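Long-range contacts in chitin binding domain (Burkholderia pseudomallei, PDB 3UAM), which probably binds chitin or a related polysaccharide and may cleave it oxidatively as a copper-dependent lytic polysaccharide monooxygenase: residues Lys52-Thr57 with Leu144-Phe149; Gln115-Tyr120 with Gln176-His181. All coordinates share one frame; numbering follows the deposited sequence.

Interaction 1 (Lys52-Thr57 with Leu144-Phe149); sequences KFFPAT and LARAHF
P55 and R146 mark the closest approach of two irregular segments, their CA atoms 6.2 Å apart: 52-57 turns through a cis peptide between F54 and P55, whereas 144-149 makes a short 3-10 turn at 146-148. The join illustrates how one arginine can read consecutive carbonyls of a loop. R146 reaches across with its chain extended from CG to NE, and NE donates to P55 O at 2.8 Å. Its neighbour NH2 donates to A56 O, likewise at 2.8 Å, in the straighter of the two bonds. Both oxygens lie at the guanidinium edge, near its plane, although NE sits above the carbonyl plane of P55, 52° out of it. Carbon covers the two faces: T57 CG2 comes within 3.4 Å of R146 NE, and F54 CD2 lies on the opposite side, 4.0 Å from R146 NH2. The F54 ring does not stack flat there, for the two planes are 53° apart. With CG anti to the backbone N (chi1 178°), this ring runs past the arginine to present its edge to the face of F149, a T-shaped pair with ring centroids 6.0 Å apart. A salt bridge from R146 NH1 to D78 and a bond from NH2 to P76 O add a later part of the same long loop that carries 52-57, while F54 and F149 settle together on L195 of strand 190-200 and W132 of strand 126-133.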
ATOM      1  N   LYS A  52      -3.841  -5.616   8.155  1.00  7.10           N
ATOM      2  CA  LYS A  52      -4.508  -4.403   7.668  1.00  6.90           C
ATOM      3  C   LYS A  52      -4.783  -3.377   8.784  1.00  7.24           C
ATOM      4  O   LYS A  52      -4.569  -3.634   9.958  1.00  7.48           O
ATOM      5  CB  LYS A  52      -5.829  -4.775   6.925  1.00  6.75           C
ATOM      6  CG  LYS A  52      -6.874  -5.452   7.798  1.00  6.87           C
ATOM      7  CD  LYS A  52      -8.034  -5.983   6.965  1.00  6.77           C
ATOM      8  CE  LYS A  52      -8.964  -6.855   7.776  1.00  7.04           C
ATOM      9  NZ  LYS A  52     -10.148  -7.310   6.992  1.00  6.99           N
ATOM     10  N   PHE A  53      -5.264  -2.208   8.379  1.00  7.56           N
ATOM     11  CA  PHE A  53      -5.650  -1.099   9.270  1.00  7.89           C
ATOM     12  C   PHE A  53      -4.468  -0.268   9.791  1.00  8.44           C
ATOM     13  O   PHE A  53      -4.567   0.389  10.837  1.00  9.06           O
ATOM     14  CB  PHE A  53      -6.558  -1.538  10.435  1.00  8.10           C
ATOM     15  CG  PHE A  53      -7.770  -2.327  10.041  1.00  7.86           C
ATOM     16  CD1 PHE A  53      -8.292  -2.294   8.771  1.00  7.60           C
ATOM     17  CD2 PHE A  53      -8.419  -3.092  10.991  1.00  8.16           C
ATOM     18  CE1 PHE A  53      -9.435  -3.018   8.452  1.00  7.60           C
ATOM     19  CE2 PHE A  53      -9.558  -3.807  10.686  1.00  8.22           C
ATOM     20  CZ  PHE A  53     -10.060  -3.780   9.400  1.00  7.93           C
ATOM     21  N   PHE A  54      -3.360  -0.259   9.044  1.00  8.42           N
ATOM     22  CA  PHE A  54      -2.403   0.837   9.159  1.00  8.69           C
ATOM     23  C   PHE A  54      -3.176   2.169   9.225  1.00  8.58           C
ATOM     24  O   PHE A  54      -4.098   2.372   8.437  1.00  8.44           O
ATOM     25  CB  PHE A  54      -1.461   0.814   7.953  1.00  8.68           C
ATOM     26  CG  PHE A  54      -0.463   1.920   7.945  1.00  8.96           C
ATOM     27  CD1 PHE A  54      -0.759   3.129   7.349  1.00  9.14           C
ATOM     28  CD2 PHE A  54       0.771   1.740   8.522  1.00  9.34           C
ATOM     29  CE1 PHE A  54       0.175   4.147   7.352  1.00  9.50           C
ATOM     30  CE2 PHE A  54       1.702   2.747   8.522  1.00  9.72           C
ATOM     31  CZ  PHE A  54       1.405   3.946   7.932  1.00  9.74           C
ATOM     32  N   PRO A  55      -2.797   3.089  10.134  1.00  8.85           N
ATOM     33  CA  PRO A  55      -1.614   3.092  10.987  1.00  9.22           C
ATOM     34  C   PRO A  55      -1.807   2.490  12.377  1.00  9.66           C
ATOM     35  O   PRO A  55      -1.018   2.778  13.275  1.00 10.10           O
ATOM     36  CB  PRO A  55      -1.304   4.589  11.100  1.00  9.67           C
ATOM     37  CG  PRO A  55      -2.650   5.224  11.146  1.00  9.73           C
ATOM     38  CD  PRO A  55      -3.483   4.399  10.179  1.00  9.13           C
ATOM     39  N   ALA A  56      -2.807   1.627  12.567  1.00  9.65           N
ATOM     40  CA  ALA A  56      -2.985   0.987  13.870  1.00 10.07           C
ATOM     41  C   ALA A  56      -1.732   0.143  14.167  1.00 10.27           C
ATOM     42  O   ALA A  56      -0.982  -0.220  13.240  1.00  9.73           O
ATOM     43  CB  ALA A  56      -4.258   0.136  13.894  1.00  9.95           C
ATOM     44  N   THR A  57      -1.463  -0.096  15.452  1.00 10.81           N
ATOM     45  CA  THR A  57      -0.313  -0.915  15.862  1.00 11.28           C
ATOM     46  C   THR A  57      -0.727  -2.181  16.630  1.00 11.79           C
ATOM     47  O   THR A  57       0.085  -2.735  17.411  1.00 13.26           O
ATOM     48  CB  THR A  57       0.607  -0.112  16.787  1.00 11.95           C
ATOM     49  OG1 THR A  57      -0.167   0.347  17.898  1.00 12.40           O
ATOM     50  CG2 THR A  57       1.216   1.102  16.055  1.00 11.75           C
ATOM     51  N   LEU A 144      10.887   4.187   7.250  1.00 11.05           N
ATOM     52  CA  LEU A 144       9.518   4.705   7.229  1.00 10.48           C
ATOM     53  C   LEU A 144       8.823   4.360   8.531  1.00 10.36           C
ATOM     54  O   LEU A 144       8.951   3.248   9.021  1.00 10.27           O
ATOM     55  CB  LEU A 144       8.722   4.097   6.071  1.00  9.85           C
ATOM     56  CG  LEU A 144       9.222   4.382   4.664  1.00  9.81           C
ATOM     57  CD1 LEU A 144       8.370   3.666   3.631  1.00  9.35           C
ATOM     58  CD2 LEU A 144       9.166   5.867   4.429  1.00 10.16           C
ATOM     59  N   ALA A 145       8.092   5.331   9.072  1.00 10.29           N
ATOM     60  CA  ALA A 145       7.372   5.188  10.352  1.00 10.28           C
ATOM     61  C   ALA A 145       6.061   5.954  10.259  1.00  9.90           C
ATOM     62  O   ALA A 145       5.909   6.868   9.440  1.00  9.82           O
ATOM     63  CB  ALA A 145       8.221   5.721  11.521  1.00 10.98           C
ATOM     64  N   ARG A 146       5.130   5.599  11.134  1.00  9.73           N
ATOM     65  CA  ARG A 146       3.797   6.191  11.151  1.00  9.55           C
ATOM     66  C   ARG A 146       3.851   7.712  11.331  1.00 10.15           C
ATOM     67  O   ARG A 146       3.070   8.432  10.705  1.00 10.28           O
ATOM     68  CB  ARG A 146       2.977   5.545  12.279  1.00  9.58           C
ATOM     69  CG  ARG A 146       2.499   4.159  11.909  1.00  8.92           C
ATOM     70  CD  ARG A 146       2.205   3.325  13.130  1.00  9.17           C
ATOM     71  NE  ARG A 146       1.601   2.062  12.785  1.00  8.67           N
ATOM     72  CZ  ARG A 146       2.227   1.024  12.235  1.00  8.45           C
ATOM     73  NH1 ARG A 146       3.527   1.032  11.934  1.00  8.55           N
ATOM     74  NH2 ARG A 146       1.531  -0.065  12.015  1.00  8.18           N
ATOM     75  N   ALA A 147       4.794   8.188  12.142  1.00 10.77           N
ATOM     76  CA  ALA A 147       5.042   9.635  12.346  1.00 11.47           C
ATOM     77  C   ALA A 147       5.394  10.432  11.080  1.00 11.46           C
ATOM     78  O   ALA A 147       5.335  11.668  11.104  1.00 12.12           O
ATOM     79  CB  ALA A 147       6.153   9.834  13.379  1.00 12.21           C
ATOM     80  N   HIS A 148       5.783   9.739  10.005  1.00 10.82           N
ATOM     81  CA  HIS A 148       6.133  10.374   8.748  1.00 10.81           C
ATOM     82  C   HIS A 148       4.935  10.646   7.882  1.00 10.45           C
ATOM     83  O   HIS A 148       5.039  11.447   6.972  1.00 10.54           O
ATOM     84  CB  HIS A 148       7.113   9.515   7.946  1.00 10.52           C
ATOM     85  CG  HIS A 148       8.408   9.271   8.656  1.00 11.21           C
ATOM     86  ND1 HIS A 148       9.059   8.085   8.621  1.00 11.03           N
ATOM     87  CD2 HIS A 148       9.166  10.119   9.458  1.00 12.03           C
ATOM     88  CE1 HIS A 148      10.182   8.189   9.363  1.00 11.78           C
ATOM     89  NE2 HIS A 148      10.248   9.435   9.859  1.00 12.44           N
ATOM     90  N   PHE A 149       3.818   9.969   8.148  1.00 10.05           N
ATOM     91  CA  PHE A 149       2.637  10.036   7.315  1.00  9.85           C
ATOM     92  C   PHE A 149       1.520  10.914   7.913  1.00 10.53           C
ATOM     93  O   PHE A 149       1.309  10.928   9.134  1.00 10.86           O
ATOM     94  CB  PHE A 149       2.111   8.614   7.057  1.00  9.10           C
ATOM     95  CG  PHE A 149       2.991   7.812   6.141  1.00  8.60           C
ATOM     96  CD1 PHE A 149       2.867   7.937   4.768  1.00  8.30           C
ATOM     97  CD2 PHE A 149       3.953   6.967   6.649  1.00  8.58           C
ATOM     98  CE1 PHE A 149       3.656   7.204   3.918  1.00  8.02           C
ATOM     99  CE2 PHE A 149       4.783   6.253   5.816  1.00  8.41           C
ATOM    100  CZ  PHE A 149       4.630   6.360   4.435  1.00  8.18           C
TER

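Interaction 2 (Gln115-Tyr120 with Gln176-His181)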
ATOM      1  N   GLN A 115      -2.523   8.772 -11.953  1.00 11.82           N
ATOM      2  CA  GLN A 115      -3.289   7.556 -12.124  1.00 11.71           C
ATOM      3  C   GLN A 115      -2.505   6.397 -11.505  1.00 10.70           C
ATOM      4  O   GLN A 115      -1.330   6.180 -11.822  1.00 10.93           O
ATOM      5  CB  GLN A 115      -3.530   7.329 -13.616  1.00 12.93           C
ATOM      6  CG  GLN A 115      -4.644   6.365 -13.934  1.00 13.59           C
ATOM      7  CD  GLN A 115      -5.229   6.614 -15.315  1.00 14.81           C
ATOM      8  OE1 GLN A 115      -4.643   6.188 -16.293  1.00 15.60           O
ATOM      9  NE2 GLN A 115      -6.391   7.312 -15.393  1.00 15.35           N
ATOM     10  N   ILE A 116      -3.139   5.674 -10.603  1.00  9.76           N
ATOM     11  CA  ILE A 116      -2.546   4.492  -9.984  1.00  9.11           C
ATOM     12  C   ILE A 116      -3.182   3.247 -10.584  1.00  9.03           C
ATOM     13  O   ILE A 116      -4.432   3.179 -10.692  1.00  9.00           O
ATOM     14  CB  ILE A 116      -2.837   4.428  -8.475  1.00  8.79           C
ATOM     15  CG1 ILE A 116      -2.475   5.745  -7.774  1.00  8.88           C
ATOM     16  CG2 ILE A 116      -2.126   3.227  -7.833  1.00  8.45           C
ATOM     17  CD1 ILE A 116      -1.024   6.126  -7.848  1.00  9.07           C
ATOM     18  N   SER A 117      -2.353   2.280 -10.994  1.00  8.70           N
ATOM     19  CA  SER A 117      -2.860   1.001 -11.454  1.00  8.69           C
ATOM     20  C   SER A 117      -2.358  -0.138 -10.570  1.00  8.00           C
ATOM     21  O   SER A 117      -1.155  -0.339 -10.427  1.00  7.99           O
ATOM     22  CB  SER A 117      -2.451   0.720 -12.901  1.00  9.36           C
ATOM     23  OG  SER A 117      -3.071   1.607 -13.822  1.00 10.01           O
ATOM     24  N   TRP A 118      -3.296  -0.893 -10.025  1.00  7.49           N
ATOM     25  CA  TRP A 118      -3.035  -2.204  -9.389  1.00  7.11           C
ATOM     26  C   TRP A 118      -3.244  -3.341 -10.344  1.00  7.49           C
ATOM     27  O   TRP A 118      -4.188  -3.321 -11.132  1.00  7.71           O
ATOM     28  CB  TRP A 118      -3.986  -2.438  -8.247  1.00  6.66           C
ATOM     29  CG  TRP A 118      -3.752  -1.574  -7.049  1.00  6.17           C
ATOM     30  CD1 TRP A 118      -4.198  -0.271  -6.830  1.00  6.00           C
ATOM     31  CD2 TRP A 118      -3.043  -1.946  -5.829  1.00  5.84           C
ATOM     32  NE1 TRP A 118      -3.806   0.164  -5.599  1.00  5.65           N
ATOM     33  CE2 TRP A 118      -3.096  -0.791  -4.959  1.00  5.60           C
ATOM     34  CE3 TRP A 118      -2.376  -3.091  -5.397  1.00  5.90           C
ATOM     35  CZ2 TRP A 118      -2.509  -0.797  -3.703  1.00  5.42           C
ATOM     36  CZ3 TRP A 118      -1.798  -3.082  -4.134  1.00  5.67           C
ATOM     37  CH2 TRP A 118      -1.861  -1.959  -3.313  1.00  5.42           C
ATOM     38  N   SER A 119      -2.372  -4.352 -10.280  1.00  7.53           N
ATOM     39  CA  SER A 119      -2.602  -5.624 -10.959  1.00  7.96           C
ATOM     40  C   SER A 119      -2.525  -6.733  -9.922  1.00  7.92           C
ATOM     41  O   SER A 119      -2.014  -6.525  -8.819  1.00  7.40           O
ATOM     42  CB  SER A 119      -1.597  -5.864 -12.067  1.00  8.45           C
ATOM     43  OG  SER A 119      -2.042  -6.909 -12.919  1.00  9.06           O
ATOM     44  N   TYR A 120      -3.025  -7.901 -10.301  1.00  8.42           N
ATOM     45  CA  TYR A 120      -3.304  -8.973  -9.371  1.00  8.62           C
ATOM     46  C   TYR A 120      -3.093 -10.324 -10.028  1.00  9.59           C
ATOM     47  O   TYR A 120      -3.013 -10.448 -11.251  1.00  9.90           O
ATOM     48  CB  TYR A 120      -4.777  -8.925  -8.890  1.00  8.33           C
ATOM     49  CG  TYR A 120      -5.277  -7.597  -8.379  1.00  7.71           C
ATOM     50  CD1 TYR A 120      -4.995  -7.166  -7.078  1.00  7.17           C
ATOM     51  CD2 TYR A 120      -6.043  -6.763  -9.188  1.00  7.79           C
ATOM     52  CE1 TYR A 120      -5.458  -5.960  -6.609  1.00  6.74           C
ATOM     53  CE2 TYR A 120      -6.514  -5.549  -8.728  1.00  7.38           C
ATOM     54  CZ  TYR A 120      -6.223  -5.150  -7.434  1.00  6.88           C
ATOM     55  OH  TYR A 120      -6.705  -3.954  -6.973  1.00  6.62           O
ATOM     56  N   GLN A 176     -12.096  -7.553 -11.186  1.00 10.34           N
ATOM     57  CA  GLN A 176     -12.134  -8.421 -12.361  1.00 11.14           C
ATOM     58  C   GLN A 176     -10.966  -8.087 -13.312  1.00 11.29           C
ATOM     59  O   GLN A 176     -10.790  -8.717 -14.374  1.00 12.17           O
ATOM     60  CB  GLN A 176     -13.488  -8.263 -13.084  1.00 11.69           C
ATOM     61  N   GLY A 177     -10.158  -7.112 -12.924  1.00 10.64           N
ATOM     62  CA  GLY A 177      -9.023  -6.682 -13.726  1.00 10.68           C
ATOM     63  C   GLY A 177      -8.221  -5.678 -12.939  1.00  9.92           C
ATOM     64  O   GLY A 177      -8.445  -5.505 -11.739  1.00  9.37           O
ATOM     65  N   GLU A 178      -7.277  -5.033 -13.603  1.00  9.95           N
ATOM     66  CA  GLU A 178      -6.530  -3.945 -13.000  1.00  9.43           C
ATOM     67  C   GLU A 178      -7.478  -2.933 -12.352  1.00  9.02           C
ATOM     68  O   GLU A 178      -8.504  -2.568 -12.931  1.00  9.36           O
ATOM     69  CB  GLU A 178      -5.689  -3.220 -14.057  1.00 10.00           C
ATOM     70  CG  GLU A 178      -4.418  -3.980 -14.470  1.00 10.49           C
ATOM     71  CD  GLU A 178      -3.642  -3.268 -15.564  1.00 11.16           C
ATOM     72  OE1 GLU A 178      -3.941  -2.065 -15.826  1.00 11.77           O
ATOM     73  OE2 GLU A 178      -2.757  -3.896 -16.178  1.00 11.73           O
ATOM     74  N   THR A 179      -7.116  -2.487 -11.157  1.00  8.22           N
ATOM     75  CA  THR A 179      -7.817  -1.394 -10.500  1.00  7.93           C
ATOM     76  C   THR A 179      -7.102  -0.078 -10.833  1.00  7.92           C
ATOM     77  O   THR A 179      -5.909   0.080 -10.559  1.00  7.67           O
ATOM     78  CB  THR A 179      -7.836  -1.567  -8.981  1.00  7.36           C
ATOM     79  OG1 THR A 179      -8.350  -2.870  -8.655  1.00  7.41           O
ATOM     80  CG2 THR A 179      -8.694  -0.441  -8.315  1.00  7.22           C
ATOM     81  N   ILE A 180      -7.840   0.858 -11.413  1.00  8.23           N
ATOM     82  CA  ILE A 180      -7.308   2.145 -11.811  1.00  8.39           C
ATOM     83  C   ILE A 180      -7.933   3.278 -10.985  1.00  8.30           C
ATOM     84  O   ILE A 180      -9.142   3.517 -11.045  1.00  8.41           O
ATOM     85  CB  ILE A 180      -7.567   2.375 -13.292  1.00  9.13           C
ATOM     86  CG1 ILE A 180      -6.957   1.209 -14.078  1.00  9.49           C
ATOM     87  CG2 ILE A 180      -6.963   3.694 -13.756  1.00  9.35           C
ATOM     88  CD1 ILE A 180      -7.815   0.798 -15.234  1.00 10.34           C
ATOM     89  N   HIS A 181      -7.094   3.966 -10.219  1.00  8.07           N
ATOM     90  CA  HIS A 181      -7.519   5.084  -9.379  1.00  8.17           C
ATOM     91  C   HIS A 181      -6.853   6.326  -9.858  1.00  8.83           C
ATOM     92  O   HIS A 181      -5.739   6.258 -10.369  1.00  8.97           O
ATOM     93  CB  HIS A 181      -7.144   4.818  -7.935  1.00  7.45           C
ATOM     94  CG  HIS A 181      -7.939   3.688  -7.306  1.00  7.07           C
ATOM     95  ND1 HIS A 181      -7.395   2.800  -6.455  1.00  6.57           N
ATOM     96  CD2 HIS A 181      -9.285   3.337  -7.433  1.00  7.23           C
ATOM     97  CE1 HIS A 181      -8.347   1.937  -6.041  1.00  6.50           C
ATOM     98  NE2 HIS A 181      -9.498   2.254  -6.651  1.00  6.90           N
TER
HETATM   99  O   HOH W   1      -3.131   0.774 -16.134  1.00 19.16           O
HETATM  100  O   HOH W   2      -1.951  -6.373 -15.477  1.00  4.05           O
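T179 faces W118 across an antiparallel pair of strands, 115-120 and 179-181, whose axes come within 4.7 Å at an angle of 165°. The ladder shows how alternation along two paired strands gives one sheet two unlike faces. W118 N donates to T179 O at 2.8 Å, and T179 N returns a longer, more bent bond to W118 O at 3.0 Å; I116 and H181 form the next hydrogen-bonded pair, with S117 and I180 as the non-hydrogen-bonded pair between them.

The tight face carries I116, W118, T179 and H181. W118 CB and T179 CB meet at 4.0 Å, and the indole and imidazole converge on one outside hydroxyl, since W118 NE1 and H181 ND1 both hydrogen-bond to Y131 OH. Near the end of the ladder the Y120 ring turns its edge to T179, and Y120 OH and T179 OG1 share a hydrogen bond of 2.6 Å. The threonine hydroxyl is placed for this by lying beside its own backbone N (chi1 -53°); Y120 OH also binds W129 NE1.

This is the inward side of a beta-sandwich: strand 113-121 is the middle of a three-stranded sheet, flanked by 21-26 and 179-184, and its aromatic face packs on strand 126-133 of the other sheet.

On the other face contacts are sparser and partly made through water. Extended beyond CG, E178 places its carboxylate between two serines. One water links S117 OG to E178 OE1, 3.0 Å from the latter, and a second joins S119 OG to E178 OE2, donating to OE2 at 2.7 Å. Farther along, I180 CG2 lies against the aliphatic part of the exposed Q115, 3.5 Å from Q115 CG.

How the interactions relate
Interactions 1 and 2 lie on opposite sides of the chain's centre, with their own centres 23 Å apart and their nearest atoms about 11 Å apart. They do not touch, yet their segments alternate along the chain, and strand 126-133 runs between them: W132 packs against interaction 1, whereas W129 and Y131 serve interaction 2. One contact thus joins loops that pack on the six-stranded sheet, the other pairs two strands of the three-stranded sheet. Each also lies near a small molecule, probably from the crystallisation liquor: glycerol, hydrogen-bonded by F53 N and F54 O in 52-57, and a nitrate ion about 5 Å from the T179 side chain.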